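Long-range contacts in GGDEF and EAL domain-containing protein (Vibrio cholerae O1 str. 2010EL-1786, PDB 6PWJ), which probably acts as a receptor in cyclic di-GMP signalling through degenerate GGDEF and EAL domains: residues A[4-9]-A[376-381]; A[36-41]-A[140-145]. One frame throughout, in Å; residues are numbered along the deposited sequence.

Interaction 1. Residues A[4-9]-A[376-381]; sequences KAQAKE and ISRTAH
Gln6 and Ala7 of the N-terminal helix 3-18 lie against Arg378 and Thr379 of helix 367-381, a helix in the beta-alpha-beta crossover between the parallel strands 353-356 and 386-389 of the EAL barrel. The two segments run roughly antiparallel, at 155°, with their axes 8.5 Å apart, and the nearest backbone approach joins Ala7 to Thr379. Such a pairing illustrates how an N-terminal helix can dock on the outer helical layer of a barrel through a small apolar patch with polar groups beside it.

The apolar part is narrow. In Thr379, a chi1 of -67° puts OG1 beside the backbone N and turns the CG2 methyl to Ala7, with CG2 4.2 Å from Ala7 CB. Its OG1 lies over the aliphatic part of Gln6, while its hydrogen bond goes back to Ser375 O one turn earlier. Phe3 and Ala10 of helix 3-18 also touch Thr379 and extend the packing along that helix.

The polar part gathers round Arg378, whose chain bends at chi3 and lies nearly perpendicular to the Gln6 side chain. The carbonyl oxygen of Gln6 approaches the guanidinium obliquely. Farther along, Glu9 and the guanidinium form a long salt bridge, NH2 to OE1 at 3.6 Å. The carboxylate oxygen comes at the guanidinium edge; its stronger polar partner is Ser375 OG, though its place is doubtful. The one hydrogen bond between the segments is weak: Arg378 NE donates to Gln6 OE1 over 3.3 Å, with an angle of only 121° at the hydrogen.

Interaction 2. Residues A[36-41]-A[140-145]; sequences SGWLSE and VSNKRQ
Asn142 ND2, lying against Leu39, is held by two backbone carbonyls: Gly43 O, in the turn that follows helix 28-41, and Arg144 O, a weak bond of 2.7 Å from ND2 bent to 117° at the hydrogen. One amide nitrogen thereby ties the end of strand 136-142 to the turn entering the neighbouring strand 45-51, which probably helps to set the turn of the amide. CG stands anti to the backbone N (chi1 -155°), and the amide reaches the helix with ND2 3.8 Å from Leu39 CD2, the leucine side chain lying square across that of the asparagine.

Trp38 packs beside it. Its CH2 meets Asn142 CB at 3.9 Å, the indole and amide planes 57° apart, and the indole and the asparagine side chain point opposite ways as they pass. The indole NE1 is satisfied by Ile44 O, in the same turn.

Beyond the strand, Gln145 runs across the C-terminal turn of the helix. Its CA makes a CA-H...O contact of 3.5 Å with Leu39 O, and its chain, bent at chi2, carries NE2 to 3.2 Å from Glu41 O. Gln145 lies at the solvent-exposed side of the contact. Nearby, the Glu41 carboxylate forms a salt bridge with Arg391 of the EAL part of the chain, joining the helix end to the other domain.

Leu39 and Asn142 both touch Leu151, whereas Ser141 meets Leu109 of helix 106-121. The strand end is thus covered by helices on its two faces, the alpha-beta-alpha layering characteristic of the nucleotide-cyclase-like GGDEF fold.

Overall arrangement
Interactions 1 and 2 lie on opposite sides of the chain's centre, their centres 32 Å and their nearest atoms about 17 Å apart. Along the sequence, interaction 2 is nested within the loop closed by interaction 1: helix 3-18 is followed by helix 28-41, then the GGDEF sheet, and only much later by helix 367-381. The first contact brings the N-terminal helix onto the EAL barrel; the second is internal to the GGDEF domain. They are linked through the EAL chain: Arg391, just after strand 386-389, forms a salt bridge and a hydrogen bond with helix 28-41. Both consecutive N-terminal helices therefore touch the EAL part, consistent with a compact two-domain arrangement.

Interaction 1. Residues A[4-9]-A[376-381]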
# COMPACT_ATOMS: atom_id res chain seq x y z
N LYS A 4 16.01 -11.44 -16.29
CA LYS A 4 16.89 -10.42 -15.73
C LYS A 4 16.96 -9.20 -16.63
O LYS A 4 17.05 -8.06 -16.15
CB LYS A 4 18.28 -10.99 -15.47
CG LYS A 4 18.31 -12.01 -14.35
CD LYS A 4 19.55 -11.84 -13.48
CE LYS A 4 19.46 -12.69 -12.22
NZ LYS A 4 20.63 -12.49 -11.32
N ALA A 5 16.91 -9.41 -17.95
CA ALA A 5 16.84 -8.27 -18.86
C ALA A 5 15.49 -7.57 -18.76
O ALA A 5 15.43 -6.33 -18.77
CB ALA A 5 17.10 -8.73 -20.30
N GLN A 6 14.41 -8.34 -18.64
CA GLN A 6 13.08 -7.74 -18.54
C GLN A 6 12.89 -7.04 -17.20
O GLN A 6 12.38 -5.92 -17.14
CB GLN A 6 12.01 -8.81 -18.74
CG GLN A 6 10.60 -8.27 -18.81
CD GLN A 6 10.37 -7.40 -20.03
OE1 GLN A 6 10.26 -7.89 -21.15
NE2 GLN A 6 10.31 -6.09 -19.81
N ALA A 7 13.30 -7.70 -16.11
CA ALA A 7 13.15 -7.10 -14.79
C ALA A 7 13.96 -5.81 -14.67
O ALA A 7 13.48 -4.81 -14.13
CB ALA A 7 13.57 -8.09 -13.70
N LYS A 8 15.20 -5.82 -15.18
CA LYS A 8 16.00 -4.61 -15.15
C LYS A 8 15.39 -3.52 -16.01
O LYS A 8 15.48 -2.33 -15.68
CB LYS A 8 17.43 -4.91 -15.59
CG LYS A 8 18.21 -5.76 -14.59
CD LYS A 8 19.61 -6.08 -15.10
CE LYS A 8 20.37 -6.94 -14.10
NZ LYS A 8 21.70 -7.35 -14.62
N GLU A 9 14.76 -3.89 -17.13
CA GLU A 9 14.03 -2.92 -17.93
C GLU A 9 12.85 -2.35 -17.15
O GLU A 9 12.56 -1.15 -17.22
CB GLU A 9 13.55 -3.54 -19.23
CG GLU A 9 12.88 -2.56 -20.18
CD GLU A 9 11.85 -3.22 -21.07
OE1 GLU A 9 11.14 -4.13 -20.59
OE2 GLU A 9 11.75 -2.83 -22.26
N ILE A 376 6.62 -3.93 -16.26
CA ILE A 376 6.46 -4.57 -14.95
C ILE A 376 5.54 -5.77 -15.05
O ILE A 376 5.69 -6.74 -14.30
CB ILE A 376 5.93 -3.54 -13.93
CG1 ILE A 376 6.52 -3.81 -12.54
CG2 ILE A 376 4.42 -3.57 -13.87
CD1 ILE A 376 7.93 -3.28 -12.36
N SER A 377 4.58 -5.74 -15.98
CA SER A 377 3.65 -6.85 -16.13
C SER A 377 4.25 -7.98 -16.97
O SER A 377 4.01 -9.16 -16.69
CB SER A 377 2.34 -6.36 -16.76
OG SER A 377 1.77 -5.31 -16.00
N ARG A 378 5.03 -7.64 -18.00
CA ARG A 378 5.70 -8.67 -18.78
C ARG A 378 6.63 -9.50 -17.91
O ARG A 378 6.76 -10.71 -18.11
CB ARG A 378 6.49 -8.04 -19.93
CG ARG A 378 5.71 -7.87 -21.23
CD ARG A 378 6.68 -7.63 -22.38
NE ARG A 378 7.48 -6.42 -22.17
CZ ARG A 378 7.49 -5.37 -22.98
NH1 ARG A 378 6.75 -5.38 -24.08
NH2 ARG A 378 8.24 -4.32 -22.70
N THR A 379 7.30 -8.86 -16.94
CA THR A 379 8.24 -9.58 -16.09
C THR A 379 7.59 -10.79 -15.43
O THR A 379 8.18 -11.87 -15.36
CB THR A 379 8.81 -8.64 -15.03
OG1 THR A 379 9.63 -7.65 -15.67
CG2 THR A 379 9.65 -9.42 -14.02
N ALA A 380 6.35 -10.63 -14.94
CA ALA A 380 5.64 -11.76 -14.36
C ALA A 380 4.93 -12.59 -15.42
O ALA A 380 4.83 -13.81 -15.28
CB ALA A 380 4.62 -11.26 -13.32
N HIS A 381 4.45 -11.95 -16.49
CA HIS A 381 3.73 -12.67 -17.53
C HIS A 381 4.64 -13.66 -18.25
O HIS A 381 4.26 -14.82 -18.46
CB HIS A 381 3.11 -11.68 -18.52
CG HIS A 381 2.51 -12.34 -19.73
ND1 HIS A 381 3.03 -12.19 -20.99
CD2 HIS A 381 1.43 -13.15 -19.85
CE1 HIS A 381 2.30 -12.88 -21.85
NE2 HIS A 381 1.33 -13.47 -21.19

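Interaction 2. Residues A[36-41]-A[140-145]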
# COMPACT_ATOMS: atom_id res chain seq x y z
N SER A 36 -4.36 10.11 -4.52
CA SER A 36 -5.69 9.73 -4.99
C SER A 36 -6.07 8.34 -4.50
O SER A 36 -7.23 8.11 -4.12
CB SER A 36 -5.75 9.81 -6.51
OG SER A 36 -5.54 11.13 -6.97
N GLY A 37 -5.13 7.40 -4.52
CA GLY A 37 -5.44 6.05 -4.09
C GLY A 37 -5.74 5.95 -2.61
O GLY A 37 -6.65 5.23 -2.19
N TRP A 38 -4.97 6.67 -1.79
CA TRP A 38 -5.19 6.63 -0.34
C TRP A 38 -6.47 7.35 0.04
O TRP A 38 -7.20 6.91 0.93
CB TRP A 38 -3.98 7.22 0.38
CG TRP A 38 -4.21 7.48 1.83
CD1 TRP A 38 -4.28 6.56 2.83
CD2 TRP A 38 -4.38 8.76 2.46
NE1 TRP A 38 -4.49 7.18 4.04
CE2 TRP A 38 -4.56 8.53 3.84
CE3 TRP A 38 -4.41 10.07 1.99
CZ2 TRP A 38 -4.76 9.57 4.75
CZ3 TRP A 38 -4.61 11.10 2.89
CH2 TRP A 38 -4.78 10.84 4.25
N LEU A 39 -6.76 8.48 -0.61
CA LEU A 39 -7.96 9.23 -0.28
C LEU A 39 -9.23 8.49 -0.69
O LEU A 39 -10.23 8.51 0.04
CB LEU A 39 -7.92 10.61 -0.94
CG LEU A 39 -7.09 11.68 -0.22
CD1 LEU A 39 -7.10 12.98 -1.00
CD2 LEU A 39 -7.61 11.89 1.19
N SER A 40 -9.20 7.82 -1.84
CA SER A 40 -10.39 7.11 -2.31
C SER A 40 -10.62 5.80 -1.58
O SER A 40 -11.76 5.32 -1.55
CB SER A 40 -10.28 6.84 -3.82
OG SER A 40 -9.26 5.89 -4.09
N GLU A 41 -9.58 5.22 -0.97
CA GLU A 41 -9.73 3.94 -0.30
C GLU A 41 -10.01 4.08 1.19
O GLU A 41 -10.91 3.43 1.72
CB GLU A 41 -8.47 3.09 -0.52
CG GLU A 41 -8.57 1.70 0.10
CD GLU A 41 -7.21 1.06 0.32
OE1 GLU A 41 -6.53 0.74 -0.67
OE2 GLU A 41 -6.83 0.89 1.50
N VAL A 140 -1.67 17.99 7.94
CA VAL A 140 -3.12 17.82 7.92
C VAL A 140 -3.46 16.44 8.44
O VAL A 140 -2.95 15.43 7.93
CB VAL A 140 -3.70 18.02 6.50
CG1 VAL A 140 -5.16 17.59 6.47
CG2 VAL A 140 -3.57 19.47 6.08
N SER A 141 -4.32 16.38 9.46
CA SER A 141 -4.84 15.13 9.98
C SER A 141 -6.19 14.86 9.32
O SER A 141 -7.12 15.65 9.47
CB SER A 141 -4.97 15.18 11.50
OG SER A 141 -5.37 13.92 12.02
N ASN A 142 -6.28 13.75 8.60
CA ASN A 142 -7.46 13.42 7.81
C ASN A 142 -8.15 12.20 8.40
O ASN A 142 -7.48 11.21 8.72
CB ASN A 142 -7.08 13.17 6.35
CG ASN A 142 -8.23 13.43 5.39
OD1 ASN A 142 -8.65 14.57 5.19
ND2 ASN A 142 -8.75 12.36 4.79
N LYS A 143 -9.47 12.27 8.54
CA LYS A 143 -10.24 11.21 9.17
C LYS A 143 -11.07 10.38 8.20
O LYS A 143 -11.23 9.18 8.42
CB LYS A 143 -11.19 11.79 10.24
CG LYS A 143 -10.57 12.85 11.13
CD LYS A 143 -9.35 12.33 11.88
CE LYS A 143 -8.80 13.40 12.81
NZ LYS A 143 -7.45 13.05 13.34
N ARG A 144 -11.61 10.98 7.14
CA ARG A 144 -12.53 10.30 6.25
C ARG A 144 -12.09 10.47 4.80
O ARG A 144 -11.24 11.30 4.48
CB ARG A 144 -13.96 10.82 6.42
CG ARG A 144 -14.56 10.58 7.79
CD ARG A 144 -16.01 11.03 7.85
NE ARG A 144 -16.15 12.44 7.51
CZ ARG A 144 -15.99 13.44 8.38
NH1 ARG A 144 -15.66 13.18 9.64
NH2 ARG A 144 -16.15 14.69 7.98
N GLN A 145 -12.69 9.66 3.93
CA GLN A 145 -12.44 9.77 2.50
C GLN A 145 -12.95 11.11 1.99
O GLN A 145 -14.08 11.51 2.28
CB GLN A 145 -13.12 8.62 1.76
CG GLN A 145 -12.55 7.25 2.07
CD GLN A 145 -13.63 6.21 2.31
OE1 GLN A 145 -14.49 6.38 3.18
NE2 GLN A 145 -13.60 5.13 1.54